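Local coordinates for mandelate racemase/muconate lactonizing enzyme family protein (Roseovarius sp. TM1035, PDB 3T9P) that is a putative member of the enolase superfamily that probably acts on a carboxylate substrate, as mandelate racemase and muconate lactonizing enzyme do, at residues A[23-28]-A[71-76]; A[27-32]-A[383-388]; A[55-60]-A[97-102]; A[255-260]-A[281-286]. All coordinates share one frame; numbering follows the deposited sequence.

Contact 1 of 4, residues A[23-28]-A[71-76]; sequences MRIARL and PHALGT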
loop_
_atom_site.group_PDB
_atom_site.type_symbol
_atom_site.label_atom_id
_atom_site.label_comp_id
_atom_site.label_asym_id
_atom_site.label_seq_id
_atom_site.Cartn_x
_atom_site.Cartn_y
_atom_site.Cartn_z
ATOM N N MET A 23 -22.584 16.534 15.783
ATOM C CA MET A 23 -22.399 15.242 16.515
ATOM C C MET A 23 -21.028 14.574 16.244
ATOM O O MET A 23 -20.390 14.876 15.224
ATOM C CB MET A 23 -23.549 14.277 16.206
ATOM C CG MET A 23 -23.943 14.171 14.772
ATOM S SD MET A 23 -25.282 12.930 14.574
ATOM C CE MET A 23 -26.547 13.590 15.605
ATOM N N ARG A 24 -20.638 13.688 17.140
ATOM C CA ARG A 24 -19.278 13.168 17.180
ATOM C C ARG A 24 -19.413 11.680 17.088
ATOM O O ARG A 24 -20.383 11.119 17.587
ATOM C CB ARG A 24 -18.583 13.506 18.540
ATOM C CG ARG A 24 -18.343 15.045 18.908
ATOM C CD ARG A 24 -17.988 16.005 17.742
ATOM N NE ARG A 24 -16.546 16.124 17.563
ATOM C CZ ARG A 24 -15.893 17.054 16.838
ATOM N NH1 ARG A 24 -16.536 18.033 16.149
ATOM N NH2 ARG A 24 -14.545 16.989 16.793
ATOM N N ILE A 25 -18.387 10.997 16.555
ATOM C CA ILE A 25 -18.383 9.519 16.557
ATOM C C ILE A 25 -18.177 8.916 17.991
ATOM O O ILE A 25 -17.126 9.144 18.633
ATOM C CB ILE A 25 -17.259 8.906 15.551
ATOM C CG1 ILE A 25 -17.530 9.468 14.182
ATOM C CG2 ILE A 25 -17.287 7.332 15.615
ATOM C CD1 ILE A 25 -16.448 9.279 13.110
ATOM N N ALA A 26 -19.088 8.058 18.406
ATOM C CA ALA A 26 -18.982 7.391 19.693
ATOM C C ALA A 26 -18.509 5.954 19.716
ATOM O O ALA A 26 -17.852 5.557 20.613
ATOM C CB ALA A 26 -20.273 7.509 20.454
ATOM N N ARG A 27 -18.802 5.193 18.729
ATOM C CA ARG A 27 -18.637 3.762 18.689
ATOM C C ARG A 27 -18.472 3.258 17.253
ATOM O O ARG A 27 -19.077 3.774 16.332
ATOM C CB ARG A 27 -19.827 3.067 19.353
ATOM C CG ARG A 27 -19.715 1.552 19.399
ATOM C CD ARG A 27 -20.768 0.877 20.263
ATOM N NE ARG A 27 -20.613 1.211 21.676
ATOM C CZ ARG A 27 -21.420 2.023 22.342
ATOM N NH1 ARG A 27 -22.450 2.590 21.727
ATOM N NH2 ARG A 27 -21.204 2.272 23.628
ATOM N N LEU A 28 -17.600 2.334 17.079
ATOM C CA LEU A 28 -17.372 1.684 15.805
ATOM C C LEU A 28 -17.273 0.192 16.034
ATOM O O LEU A 28 -16.456 -0.226 16.764
ATOM C CB LEU A 28 -16.127 2.222 15.088
ATOM C CG LEU A 28 -16.217 3.633 14.493
ATOM C CD1 LEU A 28 -14.929 4.251 14.232
ATOM C CD2 LEU A 28 -17.093 3.783 13.287
ATOM N N PRO A 71 -9.002 4.386 16.335
ATOM C CA PRO A 71 -8.462 5.288 17.370
ATOM C C PRO A 71 -8.441 6.726 16.953
ATOM O O PRO A 71 -8.563 7.613 17.824
ATOM C CB PRO A 71 -7.022 4.769 17.612
ATOM C CG PRO A 71 -7.205 3.272 17.376
ATOM C CD PRO A 71 -8.043 3.288 16.053
ATOM N N HIS A 72 -8.314 6.994 15.647
ATOM C CA HIS A 72 -8.228 8.330 15.189
ATOM C C HIS A 72 -9.616 8.902 14.910
ATOM O O HIS A 72 -9.771 10.126 14.858
ATOM C CB HIS A 72 -7.365 8.405 13.897
ATOM C CG HIS A 72 -6.026 7.776 14.078
ATOM N ND1 HIS A 72 -5.113 8.244 14.996
ATOM C CD2 HIS A 72 -5.464 6.694 13.500
ATOM C CE1 HIS A 72 -4.057 7.439 15.015
ATOM N NE2 HIS A 72 -4.232 6.511 14.088
ATOM N N ALA A 73 -10.595 8.039 14.668
ATOM C CA ALA A 73 -11.922 8.518 14.266
ATOM C C ALA A 73 -12.865 8.740 15.489
ATOM O O ALA A 73 -13.717 9.574 15.409
ATOM C CB ALA A 73 -12.595 7.505 13.344
ATOM N N LEU A 74 -12.735 7.963 16.548
ATOM C CA LEU A 74 -13.521 8.184 17.801
ATOM C C LEU A 74 -13.435 9.650 18.266
ATOM O O LEU A 74 -12.314 10.244 18.253
ATOM C CB LEU A 74 -12.996 7.242 18.903
ATOM C CG LEU A 74 -13.394 5.803 18.609
ATOM C CD1 LEU A 74 -12.814 4.888 19.615
ATOM C CD2 LEU A 74 -14.937 5.472 18.441
ATOM N N GLY A 75 -14.591 10.256 18.580
ATOM C CA GLY A 75 -14.660 11.626 19.106
ATOM C C GLY A 75 -14.579 12.665 18.032
ATOM O O GLY A 75 -14.611 13.882 18.349
ATOM N N THR A 76 -14.473 12.270 16.753
ATOM C CA THR A 76 -14.381 13.282 15.699
ATOM C C THR A 76 -15.782 13.611 15.121
ATOM O O THR A 76 -16.708 12.875 15.405
ATOM C CB THR A 76 -13.406 12.850 14.487
ATOM O OG1 THR A 76 -13.993 11.732 13.828
ATOM C CG2 THR A 76 -11.998 12.505 15.024
#
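Ile25, Thr76 and Leu74 carry this contact, in which the first strand of the N-terminal capping domain meets the type II beta turn, Ala73 to Thr76, that ends helix 58-73. The backbones pair first. Ile25 N donates to Thr76 O at 2.8 Å, and Ile25 O accepts from Gly75 N, so one strand residue is held at both its polar atoms. Its side chain then works along the turn: with CG1 anti to the carbonyl carbon (chi1 -57°), the CD1 methyl reaches in beside Thr76 OG1, 3.5 Å away, and near Ala73 CB. The CG2 branch meets Leu74 CD2 at 4.1 Å, the two side chains crossing at about a right angle. Leu74 CD2 also lies 3.6 Å from Ala26 O. Helix 98-119 adds Leu111 against Ile25 and Leu107 against Leu28 and Ala73. With an alanine in place of Ile25 the CG2 and CD1 methyls are gone, which is likely to open a gap between Ala73 CB, Leu74 CD2 and Thr76 OG1. Gly75, with a positive phi that favours glycine, turns its carbonyl out to Arg24, whose NE donates to Gly75 O in the guanidinium plane, with the Thr76 carbonyl carbon over one face. The turn is tied from within as well: Ala73 O accepts from both Thr76 N and, at 2.7 Å, Thr76 OG1.

Contact 2 of 4, residues A[27-32]-A[383-388]; sequences RLETFC and YQVSER. With SO4 (sulfate ion), chain D.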
loop_
_atom_site.group_PDB
_atom_site.type_symbol
_atom_site.label_atom_id
_atom_site.label_comp_id
_atom_site.label_asym_id
_atom_site.label_seq_id
_atom_site.Cartn_x
_atom_site.Cartn_y
_atom_site.Cartn_z
ATOM N N ARG A 27 -18.802 5.193 18.729
ATOM C CA ARG A 27 -18.637 3.762 18.689
ATOM C C ARG A 27 -18.472 3.258 17.253
ATOM O O ARG A 27 -19.077 3.774 16.332
ATOM C CB ARG A 27 -19.827 3.067 19.353
ATOM C CG ARG A 27 -19.715 1.552 19.399
ATOM C CD ARG A 27 -20.768 0.877 20.263
ATOM N NE ARG A 27 -20.613 1.211 21.676
ATOM C CZ ARG A 27 -21.420 2.023 22.342
ATOM N NH1 ARG A 27 -22.450 2.590 21.727
ATOM N NH2 ARG A 27 -21.204 2.272 23.628
ATOM N N LEU A 28 -17.600 2.334 17.079
ATOM C CA LEU A 28 -17.372 1.684 15.805
ATOM C C LEU A 28 -17.273 0.192 16.034
ATOM O O LEU A 28 -16.456 -0.226 16.764
ATOM C CB LEU A 28 -16.127 2.222 15.088
ATOM C CG LEU A 28 -16.217 3.633 14.493
ATOM C CD1 LEU A 28 -14.929 4.251 14.232
ATOM C CD2 LEU A 28 -17.093 3.783 13.287
ATOM N N GLU A 29 -18.129 -0.551 15.368
ATOM C CA GLU A 29 -18.221 -1.970 15.453
ATOM C C GLU A 29 -18.020 -2.664 14.099
ATOM O O GLU A 29 -18.503 -2.215 13.128
ATOM C CB GLU A 29 -19.590 -2.366 15.985
ATOM C CG GLU A 29 -19.954 -1.885 17.301
ATOM C CD GLU A 29 -21.444 -1.935 17.537
ATOM O OE1 GLU A 29 -22.137 -1.102 16.998
ATOM O OE2 GLU A 29 -21.865 -2.797 18.255
ATOM N N THR A 30 -17.305 -3.770 14.100
ATOM C CA THR A 30 -17.113 -4.602 12.946
ATOM C C THR A 30 -17.634 -6.041 13.153
ATOM O O THR A 30 -17.521 -6.599 14.201
ATOM C CB THR A 30 -15.618 -4.676 12.515
ATOM O OG1 THR A 30 -14.838 -5.229 13.568
ATOM C CG2 THR A 30 -15.088 -3.271 12.068
ATOM N N PHE A 31 -18.212 -6.595 12.117
ATOM C CA PHE A 31 -18.692 -7.938 12.087
ATOM C C PHE A 31 -18.091 -8.531 10.819
ATOM O O PHE A 31 -18.417 -8.113 9.757
ATOM C CB PHE A 31 -20.230 -7.980 11.979
ATOM C CG PHE A 31 -20.983 -7.248 13.060
ATOM C CD1 PHE A 31 -21.063 -5.902 13.084
ATOM C CD2 PHE A 31 -21.693 -7.917 13.985
ATOM C CE1 PHE A 31 -21.777 -5.262 14.042
ATOM C CE2 PHE A 31 -22.376 -7.261 14.930
ATOM C CZ PHE A 31 -22.405 -5.937 14.958
ATOM N N CYS A 32 -17.250 -9.534 10.953
ATOM C CA CYS A 32 -16.551 -10.126 9.826
ATOM C C CYS A 32 -16.449 -11.639 9.771
ATOM O O CYS A 32 -16.668 -12.297 10.721
ATOM C CB CYS A 32 -15.136 -9.547 9.766
ATOM S SG CYS A 32 -14.189 -9.732 11.293
ATOM N N TYR A 383 -17.201 -10.465 15.993
ATOM C CA TYR A 383 -17.541 -9.124 16.457
ATOM C C TYR A 383 -16.332 -8.422 17.072
ATOM O O TYR A 383 -15.625 -9.052 17.854
ATOM C CB TYR A 383 -18.673 -9.198 17.500
ATOM C CG TYR A 383 -19.081 -7.884 18.091
ATOM C CD1 TYR A 383 -19.829 -6.938 17.333
ATOM C CD2 TYR A 383 -18.756 -7.579 19.400
ATOM C CE1 TYR A 383 -20.222 -5.713 17.904
ATOM C CE2 TYR A 383 -19.157 -6.356 19.971
ATOM C CZ TYR A 383 -19.885 -5.448 19.235
ATOM O OH TYR A 383 -20.269 -4.225 19.790
ATOM N N GLN A 384 -16.138 -7.116 16.822
ATOM C CA GLN A 384 -15.150 -6.377 17.553
ATOM C C GLN A 384 -15.597 -4.944 17.701
ATOM O O GLN A 384 -16.229 -4.365 16.788
ATOM C CB GLN A 384 -13.730 -6.579 16.905
ATOM C CG GLN A 384 -12.604 -5.776 17.628
ATOM C CD GLN A 384 -11.181 -6.086 17.080
ATOM O OE1 GLN A 384 -11.038 -6.891 16.172
ATOM N NE2 GLN A 384 -10.119 -5.450 17.687
ATOM N N VAL A 385 -15.322 -4.311 18.837
ATOM C CA VAL A 385 -15.821 -2.964 19.025
ATOM C C VAL A 385 -14.762 -1.994 19.525
ATOM O O VAL A 385 -13.879 -2.378 20.313
ATOM C CB VAL A 385 -17.078 -2.971 20.015
ATOM C CG1 VAL A 385 -16.658 -3.591 21.391
ATOM C CG2 VAL A 385 -17.629 -1.576 20.167
ATOM N N SER A 386 -14.797 -0.738 19.068
ATOM C CA SER A 386 -13.982 0.302 19.670
ATOM C C SER A 386 -14.896 1.434 20.124
ATOM O O SER A 386 -15.798 1.850 19.360
ATOM C CB SER A 386 -12.991 0.890 18.594
ATOM O OG SER A 386 -11.997 -0.071 18.206
ATOM N N GLU A 387 -14.675 1.977 21.328
ATOM C CA GLU A 387 -15.514 3.112 21.824
ATOM C C GLU A 387 -14.799 4.097 22.706
ATOM O O GLU A 387 -13.779 3.739 23.243
ATOM C CB GLU A 387 -16.752 2.655 22.580
ATOM C CG GLU A 387 -16.566 1.645 23.689
ATOM C CD GLU A 387 -17.902 0.883 23.918
ATOM O OE1 GLU A 387 -17.838 -0.214 24.530
ATOM O OE2 GLU A 387 -18.987 1.371 23.424
ATOM N N ARG A 388 -15.309 5.345 22.713
ATOM C CA ARG A 388 -15.113 6.458 23.718
ATOM C C ARG A 388 -14.949 7.830 23.051
ATOM O O ARG A 388 -15.795 8.285 22.237
ATOM C CB ARG A 388 -13.985 6.192 24.791
HETATM S S SO4 D . -6.643 -7.274 17.972
HETATM O O1 SO4 D . -7.031 -7.135 19.391
HETATM O O2 SO4 D . -5.333 -6.620 17.908
HETATM O O3 SO4 D . -6.591 -8.694 17.595
HETATM O O4 SO4 D . -7.561 -6.580 17.028
#
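The Phe31 ring takes Tyr383 over one face, with Tyr383 CD1 3.5 Å from Phe31 CE2 and displaced toward the rim. The planes stand 59° apart, an oblique pairing, and Trp50 also meets the Phe31 ring. Tyr383 offers its own edge to a carboxylate: its OH donates to Glu29 OE2 at 2.6 Å, on the lone pair pointing away from the other oxygen, and the carboxylate plane is nearly perpendicular to the ring. CG of Tyr383 is anti to the backbone N (chi1 178°), which lays the ring along the strand toward Glu29. The second oxygen, Glu29 OE1, forms a salt bridge with Arg40 on strand 37-43, so this buried acid is gripped from two strands and would probably stay ionised. Farther along the same face, Val385 CG2 fits between the aliphatic parts of two neighbours, 3.7 Å from Glu29 CG and 3.8 Å from Arg27 CG. Arg27 and Glu387 form a salt bridge at the end of the ladder, although the place of the carboxylate is doubtful. On the other face lie Leu28, Thr30, Gln384 and Ser386; His66 of helix 58-73 bonds both Thr30 OG1 and Ser386 OG, and Gln384 NE2 donates to O4 of a sulfate, probably from the crystallisation liquor, at 2.9 Å. Backbone bonds link Leu28 with Ser386 and Thr30 with Gln384, both antiparallel hydrogen-bonded pairs. The C-terminal strand thereby becomes an outer strand of the antiparallel sheet of the N-terminal capping domain, the chain returning after the barrel as in other enolase superfamily members.

Contact 3 of 4, residues A[55-60]-A[97-102]; sequences TYNADI and GSYLRR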
loop_
_atom_site.group_PDB
_atom_site.type_symbol
_atom_site.label_atom_id
_atom_site.label_comp_id
_atom_site.label_asym_id
_atom_site.label_seq_id
_atom_site.Cartn_x
_atom_site.Cartn_y
_atom_site.Cartn_z
ATOM N N THR A 55 -14.017 -6.250 0.510
ATOM C CA THR A 55 -14.053 -7.692 0.557
ATOM C C THR A 55 -12.610 -8.274 0.400
ATOM O O THR A 55 -11.711 -7.605 -0.026
ATOM C CB THR A 55 -14.940 -8.279 -0.535
ATOM O OG1 THR A 55 -14.615 -7.693 -1.791
ATOM C CG2 THR A 55 -16.409 -8.093 -0.225
ATOM N N TYR A 56 -12.463 -9.501 0.854
ATOM C CA TYR A 56 -11.275 -10.321 0.757
ATOM C C TYR A 56 -10.259 -10.067 1.883
ATOM O O TYR A 56 -9.804 -8.980 2.065
ATOM C CB TYR A 56 -10.649 -10.309 -0.625
ATOM C CG TYR A 56 -11.598 -10.678 -1.745
ATOM C CD1 TYR A 56 -12.133 -11.957 -1.832
ATOM C CD2 TYR A 56 -11.979 -9.747 -2.691
ATOM C CE1 TYR A 56 -12.992 -12.300 -2.833
ATOM C CE2 TYR A 56 -12.842 -10.076 -3.702
ATOM C CZ TYR A 56 -13.366 -11.345 -3.761
ATOM O OH TYR A 56 -14.198 -11.684 -4.730
ATOM N N ASN A 57 -9.933 -11.110 2.624
ATOM C CA ASN A 57 -9.062 -11.007 3.768
ATOM C C ASN A 57 -9.658 -9.966 4.746
ATOM O O ASN A 57 -8.963 -9.242 5.397
ATOM C CB ASN A 57 -7.620 -10.702 3.356
ATOM C CG ASN A 57 -6.923 -11.895 2.721
ATOM O OD1 ASN A 57 -6.217 -11.736 1.772
ATOM N ND2 ASN A 57 -7.127 -13.052 3.246
ATOM N N ALA A 58 -10.978 -9.948 4.820
ATOM C CA ALA A 58 -11.749 -8.984 5.568
ATOM C C ALA A 58 -11.414 -9.035 7.057
ATOM O O ALA A 58 -11.437 -8.050 7.696
ATOM C CB ALA A 58 -13.300 -9.103 5.290
ATOM N N ASP A 59 -11.112 -10.213 7.552
ATOM C CA ASP A 59 -10.713 -10.419 8.926
ATOM C C ASP A 59 -9.418 -9.653 9.242
ATOM O O ASP A 59 -9.363 -8.979 10.204
ATOM C CB ASP A 59 -10.583 -11.904 9.276
ATOM C CG ASP A 59 -9.556 -12.640 8.469
ATOM O OD1 ASP A 59 -9.420 -12.393 7.315
ATOM O OD2 ASP A 59 -8.912 -13.490 8.996
ATOM N N ILE A 60 -8.437 -9.727 8.368
ATOM C CA ILE A 60 -7.185 -8.948 8.627
ATOM C C ILE A 60 -7.553 -7.469 8.555
ATOM O O ILE A 60 -7.118 -6.641 9.396
ATOM C CB ILE A 60 -6.123 -9.352 7.584
ATOM C CG1 ILE A 60 -5.784 -10.863 7.758
ATOM C CG2 ILE A 60 -4.817 -8.403 7.778
ATOM C CD1 ILE A 60 -4.760 -11.359 6.580
ATOM N N GLY A 97 -0.979 2.346 0.923
ATOM C CA GLY A 97 -1.278 1.175 0.032
ATOM C C GLY A 97 -2.582 0.521 0.534
ATOM O O GLY A 97 -3.320 1.090 1.398
ATOM N N SER A 98 -2.790 -0.732 0.133
ATOM C CA SER A 98 -4.098 -1.265 0.072
ATOM C C SER A 98 -4.770 -1.496 1.459
ATOM O O SER A 98 -5.920 -1.160 1.627
ATOM C CB SER A 98 -4.068 -2.540 -0.725
ATOM O OG SER A 98 -5.406 -3.096 -0.786
ATOM N N TYR A 99 -4.113 -2.151 2.427
ATOM C CA TYR A 99 -4.940 -2.547 3.613
ATOM C C TYR A 99 -5.444 -1.388 4.429
ATOM O O TYR A 99 -6.512 -1.450 4.905
ATOM C CB TYR A 99 -4.120 -3.444 4.537
ATOM C CG TYR A 99 -4.302 -4.911 4.220
ATOM C CD1 TYR A 99 -5.496 -5.556 4.538
ATOM C CD2 TYR A 99 -3.250 -5.657 3.679
ATOM C CE1 TYR A 99 -5.637 -6.858 4.237
ATOM C CE2 TYR A 99 -3.366 -7.020 3.435
ATOM C CZ TYR A 99 -4.590 -7.589 3.711
ATOM O OH TYR A 99 -4.745 -8.955 3.544
ATOM N N LEU A 100 -4.728 -0.307 4.577
ATOM C CA LEU A 100 -5.265 0.832 5.314
ATOM C C LEU A 100 -6.537 1.375 4.627
ATOM O O LEU A 100 -7.450 1.733 5.262
ATOM C CB LEU A 100 -4.240 1.945 5.439
ATOM C CG LEU A 100 -4.489 3.156 6.357
ATOM C CD1 LEU A 100 -4.430 2.866 7.772
ATOM C CD2 LEU A 100 -3.645 4.335 6.019
ATOM N N ARG A 101 -6.493 1.449 3.313
ATOM C CA ARG A 101 -7.613 1.891 2.514
ATOM C C ARG A 101 -8.849 0.967 2.579
ATOM O O ARG A 101 -9.959 1.398 2.710
ATOM C CB ARG A 101 -7.182 2.103 1.081
ATOM C CG ARG A 101 -6.016 3.106 0.869
ATOM C CD ARG A 101 -5.960 4.277 1.762
ATOM N NE ARG A 101 -4.943 5.291 1.468
ATOM C CZ ARG A 101 -4.990 6.528 1.904
ATOM N NH1 ARG A 101 -5.983 6.887 2.632
ATOM N NH2 ARG A 101 -4.057 7.403 1.617
ATOM N N ARG A 102 -8.561 -0.320 2.567
ATOM C CA ARG A 102 -9.578 -1.340 2.618
ATOM C C ARG A 102 -10.330 -1.144 3.941
ATOM O O ARG A 102 -11.530 -1.191 3.967
ATOM C CB ARG A 102 -8.913 -2.727 2.626
ATOM C CG ARG A 102 -8.478 -3.309 1.273
ATOM C CD ARG A 102 -7.767 -4.629 1.390
ATOM N NE ARG A 102 -7.270 -5.101 0.120
ATOM C CZ ARG A 102 -7.826 -6.040 -0.631
ATOM N NH1 ARG A 102 -8.862 -6.726 -0.203
ATOM N NH2 ARG A 102 -7.304 -6.299 -1.802
HETATM O O HOH W 1 -10.378 -6.421 2.806
#
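Tyr99 and Arg102, side chains one turn apart at the start of helix 98-119, face the loop and first turn that open helix 58-73; the two helices belong to the capping domain. Tyr99 sends its hydroxyl across, OH lying 3.4 Å from Asn57 CB, while the CG2 branch of Ile60 meets the ring obliquely, 3.9 Å from Tyr99 CE1. Arg102 reaches the loop with NH1, which comes to 3.0 Å from Thr55 O, at the edge of the guanidinium, and to 3.3 Å from Tyr56 O. A water links the same groups, donating to Tyr56 O at 2.7 Å and accepting a weak hydrogen bond from Arg102 NH1. The second shell fixes the guanidinium. The chain is extended from CG to NE (chi2 177°, chi3 -175°), and NE donates to Ser98 OG in the guanidinium plane, one helical turn back. NH2 turns instead to Lys94 O of the second subunit, so this arginine connects loop, helix and dimer interface. A leucine in its place would probably leave Lys94 O of the neighbouring subunit without this donor and let the Thr55-Tyr56 carbonyls lose a nearby positive charge. The interface also claims Tyr99, whose hydroxyl bonds Gln68 of the second subunit while Tyr95 of that chain meets its ring. The helix turn itself is closed by Arg102 N donating to Ser98 O at 2.9 Å.

Contact 4 of 4, residues A[255-260]-A[281-286]; sequences GGEQDC and VMYMGG. With FMT (formic acid), chain E.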
loop_
_atom_site.group_PDB
_atom_site.type_symbol
_atom_site.label_atom_id
_atom_site.label_comp_id
_atom_site.label_asym_id
_atom_site.label_seq_id
_atom_site.Cartn_x
_atom_site.Cartn_y
_atom_site.Cartn_z
ATOM N N GLY A 255 -8.524 1.337 -16.858
ATOM C CA GLY A 255 -7.701 0.796 -15.827
ATOM C C GLY A 255 -7.803 1.575 -14.528
ATOM O O GLY A 255 -8.422 2.669 -14.498
ATOM N N GLY A 256 -7.299 0.966 -13.453
ATOM C CA GLY A 256 -7.132 1.640 -12.141
ATOM C C GLY A 256 -7.717 0.880 -10.946
ATOM O O GLY A 256 -7.661 1.362 -9.849
ATOM N N GLU A 257 -8.368 -0.253 -11.179
ATOM C CA GLU A 257 -8.972 -1.103 -10.111
ATOM C C GLU A 257 -8.091 -1.196 -8.886
ATOM O O GLU A 257 -8.606 -1.062 -7.747
ATOM C CB GLU A 257 -9.234 -2.547 -10.669
ATOM C CG GLU A 257 -9.515 -3.613 -9.619
ATOM C CD GLU A 257 -9.656 -5.093 -10.160
ATOM O OE1 GLU A 257 -9.157 -5.418 -11.259
ATOM O OE2 GLU A 257 -10.214 -5.952 -9.374
ATOM N N GLN A 258 -6.780 -1.427 -9.069
ATOM C CA GLN A 258 -5.903 -1.633 -7.926
ATOM C C GLN A 258 -5.158 -0.348 -7.501
ATOM O O GLN A 258 -4.283 -0.398 -6.624
ATOM C CB GLN A 258 -4.846 -2.672 -8.260
ATOM C CG GLN A 258 -5.408 -4.118 -8.392
ATOM C CD GLN A 258 -5.855 -4.518 -9.773
ATOM O OE1 GLN A 258 -5.569 -3.863 -10.796
ATOM N NE2 GLN A 258 -6.577 -5.589 -9.822
ATOM N N ASP A 259 -5.483 0.789 -8.129
ATOM C CA ASP A 259 -4.795 2.017 -7.737
ATOM C C ASP A 259 -5.487 2.625 -6.551
ATOM O O ASP A 259 -6.664 2.888 -6.671
ATOM C CB ASP A 259 -4.826 2.993 -8.941
ATOM C CG ASP A 259 -3.750 2.616 -9.950
ATOM O OD1 ASP A 259 -3.929 1.690 -10.785
ATOM O OD2 ASP A 259 -2.652 3.201 -9.827
ATOM N N CYS A 260 -4.800 2.799 -5.403
ATOM C CA CYS A 260 -5.514 3.272 -4.235
ATOM C C CYS A 260 -4.954 4.575 -3.584
ATOM O O CYS A 260 -5.555 5.117 -2.632
ATOM C CB CYS A 260 -5.615 2.185 -3.155
ATOM S SG CYS A 260 -4.041 1.672 -2.492
ATOM N N VAL A 281 -14.514 1.558 -5.239
ATOM C CA VAL A 281 -14.854 2.370 -4.025
ATOM C C VAL A 281 -14.124 1.789 -2.758
ATOM O O VAL A 281 -13.577 2.511 -1.859
ATOM C CB VAL A 281 -16.409 2.464 -3.874
ATOM C CG1 VAL A 281 -16.791 3.078 -2.463
ATOM C CG2 VAL A 281 -16.927 3.307 -4.928
ATOM N N MET A 282 -14.180 0.475 -2.648
ATOM C CA MET A 282 -13.743 -0.219 -1.400
ATOM C C MET A 282 -12.208 -0.298 -1.394
ATOM O O MET A 282 -11.645 -0.181 -0.338
ATOM C CB MET A 282 -14.258 -1.696 -1.338
ATOM C CG MET A 282 -15.651 -1.848 -0.854
ATOM S SD MET A 282 -16.876 -0.491 -1.005
ATOM C CE MET A 282 -18.079 -1.034 0.252
ATOM N N TYR A 283 -11.519 -0.503 -2.537
ATOM C CA TYR A 283 -10.047 -0.476 -2.490
ATOM C C TYR A 283 -9.504 0.944 -2.316
ATOM O O TYR A 283 -8.331 1.156 -1.938
ATOM C CB TYR A 283 -9.450 -1.060 -3.794
ATOM C CG TYR A 283 -9.756 -2.489 -4.056
ATOM C CD1 TYR A 283 -9.826 -3.408 -3.015
ATOM C CD2 TYR A 283 -9.884 -2.963 -5.392
ATOM C CE1 TYR A 283 -10.066 -4.807 -3.266
ATOM C CE2 TYR A 283 -10.083 -4.306 -5.670
ATOM C CZ TYR A 283 -10.178 -5.219 -4.591
ATOM O OH TYR A 283 -10.387 -6.524 -4.872
ATOM N N MET A 284 -10.308 1.914 -2.702
ATOM C CA MET A 284 -9.856 3.337 -2.670
ATOM C C MET A 284 -9.873 3.924 -1.233
ATOM O O MET A 284 -9.212 4.945 -0.952
ATOM C CB MET A 284 -10.916 4.199 -3.396
ATOM C CG MET A 284 -10.559 4.375 -4.881
ATOM S SD MET A 284 -8.880 4.979 -5.218
ATOM C CE MET A 284 -8.803 6.446 -4.231
ATOM N N GLY A 285 -10.690 3.344 -0.347
ATOM C CA GLY A 285 -10.852 3.994 0.963
ATOM C C GLY A 285 -12.192 4.690 1.144
ATOM O O GLY A 285 -12.365 5.434 2.108
ATOM N N GLY A 286 -13.104 4.596 0.152
ATOM C CA GLY A 286 -14.524 4.952 0.393
ATOM C C GLY A 286 -14.944 6.062 -0.581
ATOM O O GLY A 286 -14.265 6.311 -1.578
HETATM C C FMT E . -11.956 -8.091 -7.348
HETATM O O1 FMT E . -11.691 -9.323 -7.587
HETATM O O2 FMT E . -11.106 -7.187 -7.317
#
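Tyr283 and Glu257 lie side by side, pointing the same way, and their polar ends meet at a formic acid molecule probably left from crystallisation. Among the polar contacts, Tyr283 OH donates to formic acid O2 at 2.6 Å, the oxygen sitting in the ring plane at its edge. Glu257 OE2 is equally near that O2, at 2.6 Å. Lys94 of the second subunit joins them, forming a salt bridge with Glu257 and a hydrogen bond to the formic acid. The glutamate arrives by an extended chain, its CG anti to the backbone N (chi1 165°), which brings the carboxylate level with the hydroxyl end of the ring, the two planes 28° apart. Van der Waals contacts hold the rest. Glu257 O approaches the Tyr283 ring at its edge, 3.3 Å from CD2, and Glu257 CG lies 4.0 Å from Tyr283 CE2. Cys260 CB abuts Tyr283 O at 3.1 Å. The sulfur contact is Met284 SD against Asp259 O at 3.4 Å; the Met284 chain bends at chi2 and chi3, which brings the sulfur back toward the loop after strand 252-255. The loop contains a type I beta turn, Gly256 to Asp259, next to the C-terminal end of a barrel strand, where active sites of this superfamily lie. A carboxylate-sized ligand gathered by tyrosine, glutamate and a neighbouring lysine is consistent with a polar pocket for a small acid, shared across the dimer.

Overall arrangement
From the N terminus, strand 25-32 opens both contact 1 and contact 2. Contact 1 closes a short loop by returning the end of helix 58-73 to the strand's beginning. Contact 2 closes nearly the whole chain, bringing the C-terminal strand against the same strand, and the two touch through Leu74 beside Ser386 and Glu387. Contact 3 starts inside contact 1's loop and ends beyond it, so these two cross, joined by helix 58-73; contact 3 lies nested within contact 2. Contact 4, in the barrel domain, follows in series yet is also nested within contact 2. It packs on contact 3, where Arg101 and Arg102 meet Tyr283, tying capping domain to barrel beside the second subunit.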